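Local coordinates for protein chorismate mutase (Clostridium thermocellum, PDB 1XHO) that probably catalyses the Claisen rearrangement of chorismate to prephenate as a trimeric, AroH-type chorismate mutase, at residues T77-K80 with D81-A84. Numbering follows the deposited sequence.
Sequences TVTK and DLDA
The carboxylate of Asp-81 is met near its own plane: the hydroxyl OG1 of Thr-79 donates to Asp-81 OD1 over 2.7 Å, arriving on the syn side and only 20° out of that plane. The two side chains run alongside each other and point the same way. Each has its polar branch placed between its own backbone N and carbonyl carbon, which brings hydroxyl and carboxylate together on one side of the turn. The same residues form a type I beta turn from Thr-79 to Leu-82, closed by Leu-82 N donating to Thr-79 O at 2.9 Å. The hydrogen bond is nearly straight at the proton, 166°, but the donor sits above the carbonyl plane. Val-78 CB makes an apolar contact with Leu-82 CB at 3.9 Å. Separately, the methyl Val-78 CG2 lies against the carbonyl oxygen Leu-82 O at 3.3 Å. Lys-80, at the outer corner, turns its amine to a salt bridge with Asp-108 of the same chain. The turn follows directly on strand 71-78 and opens the loop toward helix 89-93. Cys-116 N, at the start of the neighbouring strand 116-124, donates to Thr-79 OG1, while Lys-115 N, just before it, donates to Asp-81 OD1, so each oxygen has a second bond. Val-78 and Leu-82 both lie on Ile-117 of strand 116-124, while Ile-107 of the second subunit packs on Val-78, placing this strand end at the subunit interface.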
loop_
_atom_site.group_PDB
_atom_site.type_symbol
_atom_site.label_atom_id
_atom_site.label_comp_id
_atom_site.label_asym_id
_atom_site.label_seq_id
_atom_site.Cartn_x
_atom_site.Cartn_y
_atom_site.Cartn_z
ATOM N N THR C 77 -6.009 -1.227 -6.248
ATOM C CA THR C 77 -5.186 -1.626 -7.388
ATOM C C THR C 77 -6.064 -2.021 -8.555
ATOM O O THR C 77 -7.181 -2.523 -8.372
ATOM C CB THR C 77 -4.215 -2.802 -7.090
ATOM O OG1 THR C 77 -4.955 -3.997 -6.775
ATOM C CG2 THR C 77 -3.228 -2.441 -5.956
ATOM N N VAL C 78 -5.559 -1.784 -9.757
ATOM C CA VAL C 78 -6.156 -2.333 -10.953
ATOM C C VAL C 78 -5.064 -3.041 -11.736
ATOM O O VAL C 78 -3.882 -2.687 -11.646
ATOM C CB VAL C 78 -6.846 -1.260 -11.841
ATOM C CG1 VAL C 78 -7.908 -0.523 -11.058
ATOM C CG2 VAL C 78 -5.819 -0.272 -12.420
ATOM N N THR C 79 -5.468 -4.053 -12.486
ATOM C CA THR C 79 -4.581 -4.746 -13.401
ATOM C C THR C 79 -4.221 -3.838 -14.592
ATOM O O THR C 79 -4.946 -2.887 -14.905
ATOM C CB THR C 79 -5.223 -6.083 -13.871
ATOM O OG1 THR C 79 -6.614 -5.882 -14.152
ATOM C CG2 THR C 79 -5.118 -7.103 -12.795
ATOM N N LYS C 80 -3.097 -4.134 -15.230
ATOM C CA LYS C 80 -2.533 -3.319 -16.334
ATOM C C LYS C 80 -3.544 -2.950 -17.447
ATOM O O LYS C 80 -3.483 -1.851 -18.033
ATOM C CB LYS C 80 -1.346 -4.071 -16.941
ATOM C CG LYS C 80 -0.569 -3.312 -17.988
ATOM C CD LYS C 80 0.867 -3.829 -18.082
ATOM C CE LYS C 80 0.931 -5.317 -18.438
ATOM N NZ LYS C 80 2.321 -5.725 -18.814
ATOM N N ASP C 81 -4.468 -3.867 -17.724
ATOM C CA ASP C 81 -5.507 -3.663 -18.746
ATOM C C ASP C 81 -6.589 -2.637 -18.382
ATOM O O ASP C 81 -7.415 -2.335 -19.208
ATOM C CB ASP C 81 -6.169 -5.001 -19.117
ATOM C CG ASP C 81 -6.523 -5.844 -17.895
ATOM O OD1 ASP C 81 -6.834 -5.286 -16.826
ATOM O OD2 ASP C 81 -6.467 -7.075 -18.003
ATOM N N LEU C 82 -6.595 -2.128 -17.149
ATOM C CA LEU C 82 -7.497 -1.037 -16.764
ATOM C C LEU C 82 -6.728 0.272 -16.533
ATOM O O LEU C 82 -5.837 0.326 -15.679
ATOM C CB LEU C 82 -8.264 -1.393 -15.485
ATOM C CG LEU C 82 -9.121 -2.661 -15.490
ATOM C CD1 LEU C 82 -9.822 -2.816 -14.131
ATOM C CD2 LEU C 82 -10.133 -2.643 -16.652
ATOM N N ASP C 83 -7.077 1.314 -17.293
ATOM C CA ASP C 83 -6.489 2.662 -17.120
ATOM C C ASP C 83 -7.498 3.814 -17.297
ATOM O O ASP C 83 -7.110 4.974 -17.251
ATOM C CB ASP C 83 -5.296 2.863 -18.091
ATOM C CG ASP C 83 -5.721 2.949 -19.577
ATOM O OD1 ASP C 83 -6.925 2.876 -19.888
ATOM O OD2 ASP C 83 -4.829 3.086 -20.445
ATOM N N ALA C 84 -8.780 3.494 -17.484
ATOM C CA ALA C 84 -9.768 4.498 -17.881
ATOM C C ALA C 84 -10.160 5.448 -16.748
ATOM O O ALA C 84 -10.594 6.569 -17.012
ATOM C CB ALA C 84 -11.011 3.827 -18.468
#